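Local coordinates for DUF269-containing protein (Cyanothece sp. ATCC 51142, PDB 3NJ2), which is of unknown function but is associated with nitrogen fixation and belongs to the DUF269 family, at residues 29-34 with 57-62; 35-40 with 149-154; 87-92 with 110-115; 127-132 with 166-171. All coordinates share one frame; numbering follows the deposited sequence.

Contact 1: 29-34 with 57-62; sequences LLVEQS and TDELVI
OE2 of E32 sits where the side chains of D58 and E59 converge on the end of helix 24-33. A water donates to E32 OE2 at 3.2 Å and accepts from D58 N at 2.9 Å, which joins the carboxylate to the first turn of helix 58-62. No direct hydrogen bond joins 29-34 to 57-62. Instead E32 OE2 comes within 2.9 Å of E59 OE2, and E32 OE1 within 3.3 Å of D58 OD2, acceptor against acceptor. The E32 and D58 carboxylate planes are only 18° apart. Such crowding would be costly if all three acids were charged, and it may raise the proton affinity of one of them; D58 has compensation from a salt bridge to R45 and a bond from Q38 NE2.

Behind the acids lies the apolar part. V31 CG1 and I62 CD1 meet tip to tip at 3.7 Å, and the same V31 methyl lies 3.8 Å from D58 CB. E59 is folded at chi2 (79°), and this turns its carboxylate back so that OE2 lies 3.7 Å from V31 CB. The whole is a nearly perpendicular helix crossing (91°), apolar on its inner side and water-bridged at the acidic edge, around the N terminus of a helix whose N-cap is T57.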
# COMPACT_ATOMS: atom_id res chain seq x y z
N LEU B 29 -20.95 8.56 -25.93
CA LEU B 29 -19.83 9.29 -26.52
C LEU B 29 -18.76 9.55 -25.49
O LEU B 29 -17.61 9.33 -25.78
CB LEU B 29 -20.27 10.59 -27.18
CG LEU B 29 -20.58 10.44 -28.69
CD1 LEU B 29 -21.75 11.31 -29.03
CD2 LEU B 29 -19.38 10.71 -29.64
N LEU B 30 -19.14 9.93 -24.26
CA LEU B 30 -18.13 10.21 -23.21
C LEU B 30 -17.34 8.95 -22.92
O LEU B 30 -16.11 8.97 -22.80
CB LEU B 30 -18.87 10.80 -21.95
CG LEU B 30 -17.90 11.15 -20.83
CD1 LEU B 30 -16.86 12.21 -21.24
CD2 LEU B 30 -18.77 11.62 -19.68
N VAL B 31 -18.03 7.80 -22.82
CA VAL B 31 -17.33 6.59 -22.42
C VAL B 31 -16.36 6.18 -23.51
O VAL B 31 -15.29 5.74 -23.23
CB VAL B 31 -18.33 5.43 -22.10
CG1 VAL B 31 -17.60 4.11 -21.98
CG2 VAL B 31 -19.05 5.80 -20.77
N GLU B 32 -16.78 6.34 -24.76
CA GLU B 32 -15.94 5.83 -25.87
C GLU B 32 -14.81 6.83 -26.27
O GLU B 32 -13.80 6.39 -26.85
CB GLU B 32 -16.83 5.58 -27.12
CG GLU B 32 -17.92 4.55 -26.92
CD GLU B 32 -17.40 3.15 -26.74
OE1 GLU B 32 -16.27 2.85 -27.20
OE2 GLU B 32 -18.13 2.34 -26.09
N GLN B 33 -15.01 8.12 -26.00
CA GLN B 33 -14.04 9.18 -26.35
C GLN B 33 -13.00 9.48 -25.24
O GLN B 33 -11.85 9.73 -25.50
CB GLN B 33 -14.74 10.49 -26.64
CG GLN B 33 -15.45 10.59 -28.03
CD GLN B 33 -15.83 12.04 -28.31
OE1 GLN B 33 -16.58 12.63 -27.57
NE2 GLN B 33 -15.25 12.62 -29.34
N SER B 34 -13.47 9.49 -24.00
CA SER B 34 -12.53 9.83 -22.95
C SER B 34 -11.33 8.95 -22.79
O SER B 34 -11.48 7.77 -22.63
CB SER B 34 -13.29 9.84 -21.62
OG SER B 34 -12.35 9.90 -20.52
N THR B 57 -21.13 -4.05 -23.65
CA THR B 57 -20.52 -2.78 -23.99
C THR B 57 -19.64 -2.19 -22.93
O THR B 57 -19.82 -2.48 -21.72
CB THR B 57 -21.53 -1.71 -24.39
OG1 THR B 57 -22.42 -1.40 -23.37
CG2 THR B 57 -22.39 -2.23 -25.51
N ASP B 58 -18.80 -1.27 -23.37
CA ASP B 58 -18.02 -0.48 -22.40
C ASP B 58 -18.89 0.20 -21.37
O ASP B 58 -18.46 0.28 -20.25
CB ASP B 58 -17.13 0.54 -23.13
CG ASP B 58 -16.08 -0.09 -24.04
OD1 ASP B 58 -15.72 -1.32 -24.05
OD2 ASP B 58 -15.46 0.78 -24.76
N GLU B 59 -20.03 0.73 -21.76
CA GLU B 59 -20.89 1.51 -20.87
C GLU B 59 -21.35 0.60 -19.76
O GLU B 59 -21.43 0.98 -18.54
CB GLU B 59 -22.11 2.00 -21.71
CG GLU B 59 -21.68 3.13 -22.64
CD GLU B 59 -20.94 2.72 -23.97
OE1 GLU B 59 -20.98 1.58 -24.45
OE2 GLU B 59 -20.32 3.62 -24.60
N LEU B 60 -21.72 -0.62 -20.10
CA LEU B 60 -22.21 -1.53 -19.07
C LEU B 60 -21.09 -1.93 -18.10
O LEU B 60 -21.31 -2.09 -16.84
CB LEU B 60 -22.78 -2.80 -19.71
CG LEU B 60 -23.65 -3.63 -18.82
CD1 LEU B 60 -24.72 -2.85 -17.98
CD2 LEU B 60 -24.31 -4.81 -19.66
N VAL B 61 -19.90 -2.11 -18.64
CA VAL B 61 -18.74 -2.51 -17.87
C VAL B 61 -18.37 -1.50 -16.78
O VAL B 61 -18.05 -1.94 -15.62
CB VAL B 61 -17.57 -2.94 -18.81
CG1 VAL B 61 -16.26 -3.07 -18.01
CG2 VAL B 61 -17.97 -4.28 -19.50
N ILE B 62 -18.58 -0.22 -17.08
CA ILE B 62 -18.14 0.85 -16.18
C ILE B 62 -19.35 1.27 -15.29
O ILE B 62 -19.15 2.06 -14.38
CB ILE B 62 -17.81 2.15 -16.88
CG1 ILE B 62 -16.97 2.04 -18.12
CG2 ILE B 62 -17.03 3.08 -15.93
CD1 ILE B 62 -16.46 3.50 -18.48
O HOH W 1 -18.62 -0.84 -26.24

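Contact 2: 35-40 with 149-154; sequences PFLQSL and KLNDQG
F36 lies flat against the backbone of G154: CA of G154 stands over the ring centre, 3.6 Å from the F36 centroid and 12° off the normal, a CH-pi contact. The glycine has no side chain, so its bare backbone can come this close to the ring. With CG anti to the backbone N (chi1 177°), the F36 ring is swung across to the other helix, where CE2 also comes within 3.7 Å of L150 O, obliquely. OD1 of N151 is near the plane at the ring edge and 3.7 Å from F36 CB.

L37 comes next. Its CD2 meets L150 CD2 at 3.7 Å, the two side chains running at a slant to each other, while its CG lies 3.7 Å from N151 OD1 and the N151 side chain crosses at about a right angle. L40 returns to the interface and points its CD2 at L150 CD2, tip to tip at 3.9 Å, so that the one methyl of L150 serves both leucines.

The two helices cross at 95° with axes 9.2 Å apart, and L150 is further covered by I62, Y65 and F144. No hydrogen bond joins the two segments. The polar side-chain atom in the interface, N151 OD1, takes its bond from S34 OG just before helix 35-46, so the amide oxygen set against F36 and L37 has its partner at the helix start while shape fit and dispersion carry the rest.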
# COMPACT_ATOMS: atom_id res chain seq x y z
N PRO B 35 -10.08 9.48 -22.81
CA PRO B 35 -8.93 8.56 -22.63
C PRO B 35 -8.97 7.92 -21.22
O PRO B 35 -8.58 6.81 -21.10
CB PRO B 35 -7.71 9.48 -22.80
CG PRO B 35 -8.23 10.49 -23.78
CD PRO B 35 -9.66 10.81 -23.36
N PHE B 36 -9.47 8.68 -20.23
CA PHE B 36 -9.61 8.11 -18.89
C PHE B 36 -10.60 6.97 -18.83
O PHE B 36 -10.24 5.93 -18.35
CB PHE B 36 -9.84 9.14 -17.75
CG PHE B 36 -10.04 8.44 -16.47
CD1 PHE B 36 -8.91 7.88 -15.77
CD2 PHE B 36 -11.34 8.29 -15.92
CE1 PHE B 36 -9.11 7.12 -14.56
CE2 PHE B 36 -11.47 7.56 -14.77
CZ PHE B 36 -10.38 6.95 -14.13
N LEU B 37 -11.81 7.22 -19.34
CA LEU B 37 -12.77 6.13 -19.27
C LEU B 37 -12.34 4.93 -20.10
O LEU B 37 -12.64 3.80 -19.74
CB LEU B 37 -14.19 6.66 -19.63
CG LEU B 37 -14.78 7.75 -18.76
CD1 LEU B 37 -16.18 8.27 -19.19
CD2 LEU B 37 -14.78 7.27 -17.31
N GLN B 38 -11.71 5.19 -21.25
CA GLN B 38 -11.18 4.14 -22.01
C GLN B 38 -10.09 3.32 -21.22
O GLN B 38 -10.06 2.09 -21.26
CB GLN B 38 -10.76 4.61 -23.38
CG GLN B 38 -11.97 4.80 -24.33
CD GLN B 38 -12.66 3.47 -24.59
OE1 GLN B 38 -12.02 2.51 -25.09
NE2 GLN B 38 -13.95 3.39 -24.24
N SER B 39 -9.22 4.01 -20.52
CA SER B 39 -8.26 3.36 -19.68
C SER B 39 -8.93 2.55 -18.61
O SER B 39 -8.56 1.45 -18.38
CB SER B 39 -7.38 4.40 -18.98
OG SER B 39 -6.24 3.75 -18.44
N LEU B 40 -9.98 3.11 -18.01
CA LEU B 40 -10.67 2.38 -16.95
C LEU B 40 -11.34 1.11 -17.49
O LEU B 40 -11.23 0.01 -16.90
CB LEU B 40 -11.70 3.29 -16.29
CG LEU B 40 -12.52 2.73 -15.16
CD1 LEU B 40 -11.59 2.16 -14.02
CD2 LEU B 40 -13.54 3.73 -14.63
N LYS B 149 -18.54 13.04 -13.41
CA LYS B 149 -17.72 13.19 -12.17
C LYS B 149 -16.65 12.12 -12.10
O LYS B 149 -15.53 12.38 -11.66
CB LYS B 149 -18.57 13.17 -10.92
CG LYS B 149 -19.51 14.40 -10.82
CD LYS B 149 -20.04 14.47 -9.41
CE LYS B 149 -20.94 15.68 -9.21
NZ LYS B 149 -20.16 16.86 -9.72
N LEU B 150 -16.99 10.91 -12.52
CA LEU B 150 -15.94 9.83 -12.61
C LEU B 150 -14.81 10.26 -13.58
O LEU B 150 -13.61 10.13 -13.23
CB LEU B 150 -16.66 8.57 -13.17
CG LEU B 150 -15.69 7.41 -13.57
CD1 LEU B 150 -14.88 6.89 -12.38
CD2 LEU B 150 -16.49 6.26 -14.13
N ASN B 151 -15.19 10.74 -14.75
CA ASN B 151 -14.22 11.02 -15.74
C ASN B 151 -13.34 12.20 -15.28
O ASN B 151 -12.12 12.16 -15.39
CB ASN B 151 -14.90 11.40 -17.05
CG ASN B 151 -13.89 11.75 -18.06
OD1 ASN B 151 -13.01 10.94 -18.32
ND2 ASN B 151 -14.01 12.94 -18.67
N ASP B 152 -14.00 13.21 -14.68
CA ASP B 152 -13.25 14.39 -14.32
C ASP B 152 -12.30 14.08 -13.15
O ASP B 152 -11.12 14.54 -13.14
CB ASP B 152 -14.15 15.53 -13.88
CG ASP B 152 -15.02 16.12 -15.04
OD1 ASP B 152 -14.75 15.88 -16.25
OD2 ASP B 152 -16.00 16.81 -14.70
N GLN B 153 -12.76 13.31 -12.14
CA GLN B 153 -11.84 12.98 -11.06
C GLN B 153 -10.69 12.09 -11.46
O GLN B 153 -9.54 12.36 -11.06
CB GLN B 153 -12.57 12.37 -9.88
CG GLN B 153 -13.54 13.35 -9.35
CD GLN B 153 -14.40 12.83 -8.24
OE1 GLN B 153 -14.00 11.93 -7.46
NE2 GLN B 153 -15.62 13.41 -8.15
N GLY B 154 -10.94 11.07 -12.29
CA GLY B 154 -9.79 10.21 -12.73
C GLY B 154 -8.81 11.00 -13.62
O GLY B 154 -7.53 10.88 -13.49

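Contact 3: 87-92 with 110-115; sequences LRILCY and VVVDLN
I89 and L90 lay helix 83-104 on one face of the three-stranded antiparallel meander, over V110, V112 and L114 of its first strand, 109-114, outermost within the chain. Helix and strand run at 147° to each other, with axes 8.4 Å apart, and alternate strand residues direct their side chains at the helix.

The contact is purely apolar. V112 divides its methyls between the two helix residues: CG1, set anti to the backbone N (chi1 172°), is 3.8 Å from I89 CG2, and CG2 is 3.7 Å from L90 CD1. I89 crosses V112 at about a right angle, whereas L90 slides past both V112 and V110 in the opposite direction, its CD1 reaching V110 CG1 at 4.0 Å.

The strand's backbone bonds go to the next strand: V111 pairs with L123 and D113 with W121 of strand 120-126. V111 packs on D113 of the second subunit, and D113 on V111 of that subunit.

Toward the C-terminal end of the strand the last touch is methyl on methyl: I89 CD1 and L114 CD1 reach toward each other, tip to tip, and stop 3.7 Å apart.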
# COMPACT_ATOMS: atom_id res chain seq x y z
N LEU B 87 -11.72 -4.48 -6.06
CA LEU B 87 -11.19 -4.60 -7.43
C LEU B 87 -11.59 -3.37 -8.26
O LEU B 87 -10.74 -2.88 -9.05
CB LEU B 87 -11.70 -5.95 -8.04
CG LEU B 87 -11.06 -6.15 -9.44
CD1 LEU B 87 -9.53 -6.18 -9.53
CD2 LEU B 87 -11.53 -7.52 -9.96
N ARG B 88 -12.78 -2.80 -8.09
CA ARG B 88 -13.12 -1.50 -8.74
C ARG B 88 -12.18 -0.40 -8.33
O ARG B 88 -11.74 0.33 -9.18
CB ARG B 88 -14.58 -0.96 -8.56
CG ARG B 88 -15.60 -1.82 -9.36
CD ARG B 88 -16.87 -1.08 -9.52
NE ARG B 88 -17.46 -0.81 -8.18
CZ ARG B 88 -18.15 -1.72 -7.49
NH1 ARG B 88 -18.36 -2.95 -7.98
NH2 ARG B 88 -18.64 -1.42 -6.28
N ILE B 89 -11.89 -0.29 -7.05
CA ILE B 89 -11.00 0.79 -6.66
C ILE B 89 -9.60 0.48 -7.20
O ILE B 89 -8.96 1.46 -7.70
CB ILE B 89 -10.88 0.81 -5.13
CG1 ILE B 89 -12.22 1.02 -4.52
CG2 ILE B 89 -9.87 1.94 -4.66
CD1 ILE B 89 -12.26 0.90 -2.99
N LEU B 90 -9.09 -0.77 -7.21
CA LEU B 90 -7.77 -1.08 -7.80
C LEU B 90 -7.76 -0.72 -9.28
O LEU B 90 -6.81 -0.05 -9.73
CB LEU B 90 -7.48 -2.55 -7.56
CG LEU B 90 -6.08 -3.11 -7.55
CD1 LEU B 90 -5.11 -2.21 -6.78
CD2 LEU B 90 -6.24 -4.45 -6.83
N CYS B 91 -8.85 -1.01 -9.98
CA CYS B 91 -8.87 -0.72 -11.41
C CYS B 91 -8.90 0.75 -11.75
O CYS B 91 -8.22 1.19 -12.71
CB CYS B 91 -10.05 -1.42 -12.10
SG CYS B 91 -9.74 -3.25 -12.30
N TYR B 92 -9.58 1.54 -10.91
CA TYR B 92 -9.55 3.00 -10.99
C TYR B 92 -8.16 3.53 -10.87
O TYR B 92 -7.66 4.29 -11.77
CB TYR B 92 -10.47 3.57 -9.89
CG TYR B 92 -10.57 5.06 -9.82
CD1 TYR B 92 -11.37 5.79 -10.75
CD2 TYR B 92 -9.92 5.77 -8.83
CE1 TYR B 92 -11.51 7.19 -10.67
CE2 TYR B 92 -10.09 7.12 -8.73
CZ TYR B 92 -10.88 7.82 -9.67
OH TYR B 92 -10.97 9.18 -9.57
N VAL B 110 0.82 0.08 -8.52
CA VAL B 110 -0.35 0.50 -7.76
C VAL B 110 -0.57 -0.41 -6.57
O VAL B 110 -0.52 -1.70 -6.70
CB VAL B 110 -1.61 0.49 -8.66
CG1 VAL B 110 -2.85 0.92 -7.86
CG2 VAL B 110 -1.47 1.41 -9.90
N VAL B 111 -0.85 0.17 -5.38
CA VAL B 111 -1.40 -0.56 -4.25
C VAL B 111 -2.60 0.16 -3.67
O VAL B 111 -2.60 1.39 -3.50
CB VAL B 111 -0.27 -0.65 -3.17
CG1 VAL B 111 -0.78 -0.83 -1.68
CG2 VAL B 111 0.70 -1.69 -3.58
N VAL B 112 -3.60 -0.61 -3.35
CA VAL B 112 -4.78 -0.16 -2.60
C VAL B 112 -4.83 -0.95 -1.28
O VAL B 112 -4.94 -2.20 -1.27
CB VAL B 112 -6.10 -0.24 -3.41
CG1 VAL B 112 -7.31 0.05 -2.52
CG2 VAL B 112 -6.05 0.65 -4.69
N ASP B 113 -4.60 -0.25 -0.18
CA ASP B 113 -4.57 -0.91 1.09
C ASP B 113 -5.75 -0.39 1.94
O ASP B 113 -5.89 0.81 2.18
CB ASP B 113 -3.29 -0.57 1.81
CG ASP B 113 -3.12 -1.33 3.14
OD1 ASP B 113 -3.33 -2.57 3.20
OD2 ASP B 113 -2.75 -0.74 4.12
N LEU B 114 -6.64 -1.32 2.29
CA LEU B 114 -7.80 -0.99 3.12
C LEU B 114 -7.94 -1.86 4.33
O LEU B 114 -7.72 -3.08 4.27
CB LEU B 114 -9.11 -1.02 2.26
CG LEU B 114 -9.15 0.01 1.09
CD1 LEU B 114 -10.19 -0.28 -0.10
CD2 LEU B 114 -9.45 1.46 1.66
N ASN B 115 -8.37 -1.26 5.45
CA ASN B 115 -8.66 -2.03 6.66
C ASN B 115 -10.13 -2.47 6.67
O ASN B 115 -10.90 -2.20 5.79
CB ASN B 115 -8.18 -1.30 7.93
CG ASN B 115 -9.03 -0.06 8.26
OD1 ASN B 115 -10.04 0.19 7.62
ND2 ASN B 115 -8.57 0.74 9.21

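Contact 4: 127-132 with 166-171; sequences GKLMVV and NKFPEV
L129 starts its contact at CB, which lies 3.9 Å from V171 CG1. Its chi1 of -179° sets CG anti to the backbone N and carries the chain on toward the end of helix 147-167. There CD1 arrives 3.9 Å from F168 CB and as near to F168 CD2, approaching the ring obliquely; the two side chains cross at about a right angle.

V171 packs against the backbone before L129. Its CG1 is 3.4 Å from K128 O, against the peptide that joins K128 to L129. The polar tie is next to it: K128 N donates to V171 O at 3.0 Å, nearly straight at 168°, from a position tilted 31° out of the carbonyl plane. The lysine chain itself, extended beyond CG, leads away from the helix.

Residues of its own segment flank the F168 ring. K167 CG lies over the centre of one face, and E170 OE2 approaches the edge in the ring plane. F168 is also the N-cap residue of helix 169-172, following directly on the end of helix 147-167.

The second subunit closes over this region: K128 and M130 make backbone hydrogen bonds to it, M130 and V171 meet their own counterparts, and F168 packs on V171 of that chain. The motif is a two-residue beta-hairpin turn, G127-K128, close to type II', leading into a strand with a classic beta bulge where V131 and V132 face V124, and tied to the C-terminal helices at the dimer interface.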
# COMPACT_ATOMS: atom_id res chain seq x y z
N GLY B 127 9.59 4.71 -9.99
CA GLY B 127 10.93 5.06 -9.42
C GLY B 127 10.71 5.18 -7.92
O GLY B 127 10.21 4.26 -7.34
N LYS B 128 11.15 6.28 -7.31
CA LYS B 128 10.83 6.49 -5.88
C LYS B 128 9.96 7.71 -5.74
O LYS B 128 9.92 8.37 -4.71
CB LYS B 128 12.13 6.60 -5.04
CG LYS B 128 12.97 5.31 -5.09
CD LYS B 128 14.16 5.27 -4.17
CE LYS B 128 14.82 3.91 -4.33
NZ LYS B 128 16.02 3.82 -3.47
N LEU B 129 9.17 8.00 -6.76
CA LEU B 129 8.29 9.16 -6.75
C LEU B 129 6.84 8.69 -6.50
O LEU B 129 6.32 7.84 -7.28
CB LEU B 129 8.33 9.83 -8.10
CG LEU B 129 7.45 11.07 -8.16
CD1 LEU B 129 7.79 12.34 -7.22
CD2 LEU B 129 7.51 11.39 -9.64
N MET B 130 6.20 9.22 -5.45
CA MET B 130 4.76 9.02 -5.27
C MET B 130 3.94 9.90 -6.16
O MET B 130 3.80 11.18 -5.92
CB MET B 130 4.40 9.35 -3.83
CG MET B 130 5.16 8.68 -2.82
SD MET B 130 4.97 6.92 -2.84
CE MET B 130 3.03 6.70 -3.24
N VAL B 131 3.38 9.32 -7.23
CA VAL B 131 2.56 10.10 -8.17
C VAL B 131 1.07 10.18 -7.81
O VAL B 131 0.41 11.12 -8.30
CB VAL B 131 2.77 9.66 -9.68
CG1 VAL B 131 4.22 9.97 -10.13
CG2 VAL B 131 2.39 8.15 -9.93
N VAL B 132 0.56 9.23 -6.98
CA VAL B 132 -0.80 9.40 -6.38
C VAL B 132 -0.59 8.92 -4.99
O VAL B 132 0.02 7.88 -4.78
CB VAL B 132 -1.84 8.50 -7.03
CG1 VAL B 132 -3.18 8.58 -6.22
CG2 VAL B 132 -2.03 8.91 -8.45
N ASN B 166 6.87 15.27 -14.33
CA ASN B 166 7.54 16.33 -15.09
C ASN B 166 8.34 17.20 -14.14
O ASN B 166 9.39 17.74 -14.50
CB ASN B 166 6.52 17.19 -15.78
CG ASN B 166 5.96 16.53 -16.98
OD1 ASN B 166 6.64 15.71 -17.60
ND2 ASN B 166 4.77 16.97 -17.40
N LYS B 167 7.87 17.35 -12.91
CA LYS B 167 8.55 18.24 -11.96
C LYS B 167 9.77 17.55 -11.30
O LYS B 167 10.80 18.27 -11.03
CB LYS B 167 7.52 18.74 -10.95
CG LYS B 167 7.99 19.75 -9.97
CD LYS B 167 6.76 20.43 -9.41
CE LYS B 167 7.10 21.26 -8.19
NZ LYS B 167 5.92 22.03 -7.71
N PHE B 168 9.80 16.21 -11.16
CA PHE B 168 10.74 15.45 -10.29
C PHE B 168 11.37 14.30 -11.03
O PHE B 168 11.32 13.16 -10.60
CB PHE B 168 10.00 15.00 -8.98
CG PHE B 168 9.53 16.12 -8.13
CD1 PHE B 168 10.42 17.06 -7.61
CD2 PHE B 168 8.19 16.22 -7.77
CE1 PHE B 168 9.97 18.12 -6.78
CE2 PHE B 168 7.75 17.25 -6.94
CZ PHE B 168 8.66 18.21 -6.45
N PRO B 169 11.98 14.55 -12.22
CA PRO B 169 12.62 13.41 -12.90
C PRO B 169 13.72 12.78 -12.11
O PRO B 169 13.97 11.57 -12.28
CB PRO B 169 13.25 14.05 -14.17
CG PRO B 169 13.44 15.49 -13.81
CD PRO B 169 12.24 15.83 -12.90
N GLU B 170 14.36 13.55 -11.18
CA GLU B 170 15.44 13.05 -10.42
C GLU B 170 15.05 11.96 -9.42
O GLU B 170 15.85 11.13 -9.03
CB GLU B 170 16.22 14.17 -9.70
CG GLU B 170 15.47 14.80 -8.46
CD GLU B 170 14.43 15.81 -8.84
OE1 GLU B 170 14.13 15.99 -10.06
OE2 GLU B 170 13.90 16.52 -7.90
N VAL B 171 13.74 11.97 -9.13
CA VAL B 171 13.14 11.01 -8.23
C VAL B 171 12.49 9.84 -9.04
O VAL B 171 12.55 8.63 -8.65
CB VAL B 171 12.12 11.70 -7.35
CG1 VAL B 171 11.66 10.77 -6.28
CG2 VAL B 171 12.67 13.08 -6.73

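From the N terminus, contact 1 closes first, bringing helix 24-33 to helix 58-62 around the intervening helix 35-46. That helix opens contact 2 before contact 1 has closed, so the two cross; they also touch. Contact 2 then spans most of the chain to helix 147-167, and contact 3 nests inside it, setting helix 83-104 on the first strand of the sheet. Contact 4 opens at the hairpin before the third strand and closes at the C-terminal helices, crossing contact 2. Helix 147-167 thus serves contacts 2 and 4, while contacts 3 and 4 share the sheet and touch the second subunit.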